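Histidine kinase (Methanosarcina mazei, PDB 3LIB) probably senses signals outside the cell through its double-Cache domain and passes them to an intracellular kinase module that phosphorylates protein histidine at the expense of ATP. Local coordinates at residues Ala34-Ala39 with Val150-Pro155; Glu220-Ala225 with Gly235-Ala240. All coordinates share one frame; numbering follows the deposited sequence.

Contact 1. Residues Ala34-Ala39 with Val150-Pro155; sequences ANLAIA and VSYVSP
On the long N-terminal helix of this Cache sensor domain, N35 lies over one face of the Y152 ring, on a central strand of the seven-stranded sheet. CB does the covering: it sits 3.5 Å from the ring centroid, only 6° off the normal, a clear CH-pi contact. With CG beside the backbone N and anti to the carbonyl carbon (chi1 -63°), the amide swings out over the phenol end of the ring, its plane standing almost perpendicular to the aromatic one. ND2 leads and OD1 points away, so that ND2 comes within 3.2 Å of Y152 CE1.

L36 meets the same ring: L36 CB lies 3.9 Å from Y152 CD2. The long N-terminal helix lies against the sheet here, as expected for a double-Cache (PDC) sensor domain; segment 34-39 crosses segment 150-155 at 39°, their axes 7.3 Å apart. Y152 itself is also touched by V168 and L138 from the flanking strands, and an alanine in its place would probably leave N35 CB without its aromatic face and open a gap beside L36, since only the CB and backbone contacts with A39 would remain at this position.

One turn along the helix, A39 turns its methyl to the strand, where its CB is 4.5 Å from Y152 CB and 4.3 Å from S154 CB. S154 offers A39 this carbon rather than its hydroxyl: OG is anti to the backbone N and hydrogen-bonds to D136, with a weaker link to S43 of the same helix.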
loop_
_atom_site.group_PDB
_atom_site.type_symbol
_atom_site.label_atom_id
_atom_site.label_comp_id
_atom_site.label_asym_id
_atom_site.label_seq_id
_atom_site.Cartn_x
_atom_site.Cartn_y
_atom_site.Cartn_z
ATOM N N ALA A 34 8.633 -7.482 -0.900
ATOM C CA ALA A 34 9.736 -7.296 0.021
ATOM C C ALA A 34 9.281 -6.625 1.305
ATOM O O ALA A 34 9.656 -7.100 2.388
ATOM C CB ALA A 34 10.835 -6.534 -0.624
ATOM N N ASN A 35 8.496 -5.542 1.208
ATOM C CA ASN A 35 8.021 -4.853 2.425
ATOM C C ASN A 35 7.363 -5.820 3.419
ATOM O O ASN A 35 7.810 -5.964 4.571
ATOM C CB ASN A 35 7.001 -3.769 2.103
ATOM C CG ASN A 35 7.565 -2.680 1.257
ATOM O OD1 ASN A 35 8.749 -2.659 0.999
ATOM N ND2 ASN A 35 6.713 -1.763 0.805
ATOM N N LEU A 36 6.281 -6.462 2.965
ATOM C CA LEU A 36 5.607 -7.540 3.694
ATOM C C LEU A 36 6.593 -8.564 4.330
ATOM O O LEU A 36 6.529 -8.816 5.527
ATOM C CB LEU A 36 4.655 -8.231 2.735
ATOM C CG LEU A 36 3.649 -9.226 3.269
ATOM C CD1 LEU A 36 2.609 -8.471 4.059
ATOM C CD2 LEU A 36 3.029 -9.886 2.093
ATOM N N ALA A 37 7.511 -9.135 3.544
ATOM C CA ALA A 37 8.614 -9.913 4.104
ATOM C C ALA A 37 9.210 -9.244 5.335
ATOM O O ALA A 37 9.458 -9.912 6.336
ATOM C CB ALA A 37 9.683 -10.121 3.094
ATOM N N ILE A 38 9.473 -7.935 5.288
ATOM C CA ILE A 38 10.063 -7.289 6.470
ATOM C C ILE A 38 9.106 -7.349 7.661
ATOM O O ILE A 38 9.534 -7.600 8.797
ATOM C CB ILE A 38 10.449 -5.826 6.251
ATOM C CG1 ILE A 38 11.339 -5.663 5.032
ATOM C CG2 ILE A 38 11.184 -5.304 7.449
ATOM C CD1 ILE A 38 11.541 -4.192 4.655
ATOM N N ALA A 39 7.817 -7.119 7.414
ATOM C CA ALA A 39 6.833 -7.233 8.493
ATOM C C ALA A 39 6.721 -8.678 8.997
ATOM O O ALA A 39 6.891 -8.921 10.200
ATOM C CB ALA A 39 5.473 -6.680 8.083
ATOM N N VAL A 150 -0.013 3.211 3.494
ATOM C CA VAL A 150 -0.499 1.870 3.330
ATOM C C VAL A 150 0.373 1.011 4.247
ATOM O O VAL A 150 1.590 1.221 4.311
ATOM C CB VAL A 150 -0.326 1.463 1.872
ATOM C CG1 VAL A 150 0.145 0.049 1.774
ATOM C CG2 VAL A 150 -1.630 1.689 1.109
ATOM N N SER A 151 -0.219 0.076 4.987
ATOM C CA SER A 151 0.578 -0.689 5.968
ATOM C C SER A 151 0.658 -2.161 5.626
ATOM O O SER A 151 -0.335 -2.758 5.220
ATOM C CB SER A 151 0.050 -0.514 7.396
ATOM O OG SER A 151 -0.364 0.829 7.635
ATOM N N TYR A 152 1.853 -2.724 5.767
ATOM C CA TYR A 152 2.049 -4.139 5.579
ATOM C C TYR A 152 2.148 -4.737 6.948
ATOM O O TYR A 152 3.178 -4.599 7.600
ATOM C CB TYR A 152 3.347 -4.408 4.864
ATOM C CG TYR A 152 3.415 -3.857 3.480
ATOM C CD1 TYR A 152 3.725 -2.531 3.254
ATOM C CD2 TYR A 152 3.203 -4.665 2.401
ATOM C CE1 TYR A 152 3.804 -2.036 2.005
ATOM C CE2 TYR A 152 3.289 -4.185 1.165
ATOM C CZ TYR A 152 3.587 -2.875 0.968
ATOM O OH TYR A 152 3.643 -2.418 -0.320
ATOM N N VAL A 153 1.092 -5.396 7.397
ATOM C CA VAL A 153 1.060 -5.844 8.774
ATOM C C VAL A 153 0.970 -7.329 8.852
ATOM O O VAL A 153 0.336 -7.974 8.021
ATOM C CB VAL A 153 -0.153 -5.304 9.515
ATOM C CG1 VAL A 153 0.073 -5.403 11.016
ATOM C CG2 VAL A 153 -0.466 -3.861 9.059
ATOM N N SER A 154 1.559 -7.873 9.900
ATOM C CA SER A 154 1.577 -9.313 10.067
ATOM C C SER A 154 1.418 -9.718 11.524
ATOM O O SER A 154 2.228 -9.331 12.363
ATOM C CB SER A 154 2.877 -9.853 9.512
ATOM O OG SER A 154 2.940 -11.240 9.697
ATOM N N PRO A 155 0.366 -10.515 11.820
ATOM C CA PRO A 155 0.030 -10.908 13.202
ATOM C C PRO A 155 1.134 -11.727 13.925
ATOM O O PRO A 155 1.793 -12.588 13.322
ATOM C CB PRO A 155 -1.246 -11.729 13.043
ATOM C CG PRO A 155 -1.225 -12.206 11.634
ATOM C CD PRO A 155 -0.493 -11.185 10.822
#

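Contact 2. Residues Glu220-Ala225 with Gly235-Ala240; sequences EELEKA and GHLETA
L237 pushes its branched end from strand 235-240 against the first turn of helix 221-230, where E221, L222 and A225 receive it. Its two methyls divide the work. CD1 reaches inward, 3.4 Å from L222 CD2 and 3.7 Å from A225 CB, while CD2 comes up beside E221, 3.4 Å from that residue's CB. L237 CG is anti to its carbonyl carbon (chi1 -76°), which carries both methyls across to the helix. L222 and A225 also touch L250 and Y252 on the neighbouring strand 247-255, so this end of the contact is continuous with the buried side of the sheet.

Toward the start of the helix the packing gives way to polar, less enclosed contacts. E221 bends at chi2 (-50°) and brings its carboxylate back past the helix start. There OE2 accepts a weak hydrogen bond from T239 OG1 at 3.1 Å, and OE1 a weak, strongly bent one from the backbone N of E220. The carboxylate is thus held loosely at two places, one on each segment. On the outer side E238 turns away from the helix and forms a salt bridge with K268, while the end of K224 leads off from the strand. H236 faces away too, meeting Y14 of the N-terminal helix edge-to-face.

Helix and strand run nearly antiparallel, at 166°, with 8.9 Å between their axes. A short helix laid on an outer strand of a four-stranded antiparallel sheet, with the N-terminal helix beyond the other face, is consistent with the smaller PAS-like module of a double-Cache domain.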
loop_
_atom_site.group_PDB
_atom_site.type_symbol
_atom_site.label_atom_id
_atom_site.label_comp_id
_atom_site.label_asym_id
_atom_site.label_seq_id
_atom_site.Cartn_x
_atom_site.Cartn_y
_atom_site.Cartn_z
ATOM N N GLU A 220 -19.938 3.844 -15.905
ATOM C CA GLU A 220 -20.441 2.557 -15.392
ATOM C C GLU A 220 -19.618 1.317 -15.760
ATOM O O GLU A 220 -19.573 0.352 -14.997
ATOM C CB GLU A 220 -21.890 2.330 -15.791
ATOM C CG GLU A 220 -22.416 1.008 -15.256
ATOM C CD GLU A 220 -23.933 0.927 -15.257
ATOM O OE1 GLU A 220 -24.531 1.030 -16.356
ATOM O OE2 GLU A 220 -24.521 0.753 -14.156
ATOM N N GLU A 221 -19.005 1.328 -16.939
ATOM C CA GLU A 221 -17.926 0.398 -17.253
ATOM C C GLU A 221 -16.770 0.528 -16.236
ATOM O O GLU A 221 -16.041 -0.422 -15.951
ATOM C CB GLU A 221 -17.419 0.652 -18.672
ATOM C CG GLU A 221 -16.880 2.072 -18.906
ATOM C CD GLU A 221 -17.840 3.208 -18.441
ATOM O OE1 GLU A 221 -19.083 3.024 -18.496
ATOM O OE2 GLU A 221 -17.344 4.290 -18.017
ATOM N N LEU A 222 -16.591 1.708 -15.675
ATOM C CA LEU A 222 -15.575 1.852 -14.664
ATOM C C LEU A 222 -15.929 1.059 -13.409
ATOM O O LEU A 222 -15.058 0.737 -12.610
ATOM C CB LEU A 222 -15.373 3.317 -14.313
ATOM C CG LEU A 222 -14.239 4.009 -15.043
ATOM C CD1 LEU A 222 -13.731 5.113 -14.164
ATOM C CD2 LEU A 222 -13.140 3.010 -15.337
ATOM N N GLU A 223 -17.211 0.762 -13.218
ATOM C CA GLU A 223 -17.630 -0.016 -12.051
ATOM C C GLU A 223 -17.383 -1.499 -12.314
ATOM O O GLU A 223 -17.067 -2.254 -11.405
ATOM C CB GLU A 223 -19.092 0.258 -11.687
ATOM C CG GLU A 223 -19.315 1.479 -10.775
ATOM C CD GLU A 223 -20.748 2.046 -10.886
ATOM O OE1 GLU A 223 -21.463 1.665 -11.845
ATOM O OE2 GLU A 223 -21.164 2.872 -10.030
ATOM N N LYS A 224 -17.502 -1.894 -13.574
ATOM C CA LYS A 224 -17.136 -3.225 -13.990
ATOM C C LYS A 224 -15.698 -3.511 -13.653
ATOM O O LYS A 224 -15.404 -4.451 -12.918
ATOM C CB LYS A 224 -17.313 -3.375 -15.492
ATOM C CG LYS A 224 -18.760 -3.266 -15.971
ATOM C CD LYS A 224 -18.805 -3.467 -17.492
ATOM C CE LYS A 224 -20.141 -3.013 -18.090
ATOM N NZ LYS A 224 -21.265 -3.424 -17.205
ATOM N N ALA A 225 -14.796 -2.708 -14.208
ATOM C CA ALA A 225 -13.360 -2.873 -13.933
ATOM C C ALA A 225 -13.006 -2.784 -12.451
ATOM O O ALA A 225 -12.015 -3.334 -12.031
ATOM C CB ALA A 225 -12.524 -1.887 -14.744
ATOM N N GLY A 235 -7.856 -6.596 -16.739
ATOM C CA GLY A 235 -8.598 -6.411 -17.981
ATOM C C GLY A 235 -8.360 -5.065 -18.623
ATOM O O GLY A 235 -7.321 -4.427 -18.385
ATOM N N HIS A 236 -9.324 -4.646 -19.446
ATOM C CA HIS A 236 -9.313 -3.300 -20.043
ATOM C C HIS A 236 -10.705 -2.720 -20.409
ATOM O O HIS A 236 -11.677 -3.454 -20.570
ATOM C CB HIS A 236 -8.344 -3.224 -21.227
ATOM C CG HIS A 236 -8.624 -4.209 -22.313
ATOM N ND1 HIS A 236 -9.698 -4.087 -23.169
ATOM C CD2 HIS A 236 -7.946 -5.310 -22.715
ATOM C CE1 HIS A 236 -9.673 -5.075 -24.050
ATOM N NE2 HIS A 236 -8.622 -5.832 -23.794
ATOM N N LEU A 237 -10.774 -1.393 -20.505
ATOM C CA LEU A 237 -11.978 -0.663 -20.880
ATOM C C LEU A 237 -11.657 0.414 -21.902
ATOM O O LEU A 237 -10.490 0.699 -22.197
ATOM C CB LEU A 237 -12.494 0.100 -19.688
ATOM C CG LEU A 237 -13.213 -0.615 -18.576
ATOM C CD1 LEU A 237 -13.387 0.416 -17.460
ATOM C CD2 LEU A 237 -14.550 -1.150 -19.067
ATOM N N GLU A 238 -12.707 1.029 -22.422
ATOM C CA GLU A 238 -12.579 2.299 -23.101
ATOM C C GLU A 238 -13.349 3.278 -22.255
ATOM O O GLU A 238 -14.370 2.929 -21.669
ATOM C CB GLU A 238 -13.244 2.248 -24.454
ATOM C CG GLU A 238 -12.490 1.498 -25.496
ATOM C CD GLU A 238 -13.015 1.825 -26.884
ATOM O OE1 GLU A 238 -12.344 1.488 -27.886
ATOM O OE2 GLU A 238 -14.100 2.436 -26.970
ATOM N N THR A 239 -12.896 4.517 -22.194
ATOM C CA THR A 239 -13.637 5.494 -21.426
ATOM C C THR A 239 -13.155 6.888 -21.811
ATOM O O THR A 239 -12.055 7.039 -22.342
ATOM C CB THR A 239 -13.464 5.208 -19.926
ATOM O OG1 THR A 239 -14.705 5.421 -19.252
ATOM C CG2 THR A 239 -12.394 6.077 -19.315
ATOM N N ALA A 240 -13.980 7.903 -21.599
ATOM C CA ALA A 240 -13.503 9.268 -21.796
ATOM C C ALA A 240 -12.614 9.712 -20.633
ATOM O O ALA A 240 -12.942 9.515 -19.450
ATOM C CB ALA A 240 -14.661 10.224 -21.959
#

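From the N terminus, the chain first runs along helix 12-48, which contributes residues 34-39 to contact 1. A span of 110 residues, including helix 54-66 and most strands of the seven-stranded sheet, separates it from 150-155, so contact 1 closes a long loop. Contact 2 opens later and closes a short one: nine residues separate 220-225 from 235-240, five of them the rest of the helix. The two loops are in series, neither nesting nor crossing. Their centres lie 31 Å apart, with about 17 Å between nearest atoms, one in each sheet module. Helix 12-48 links them: its later part packs in contact 1, and its Y14 reaches H236 of strand 235-240.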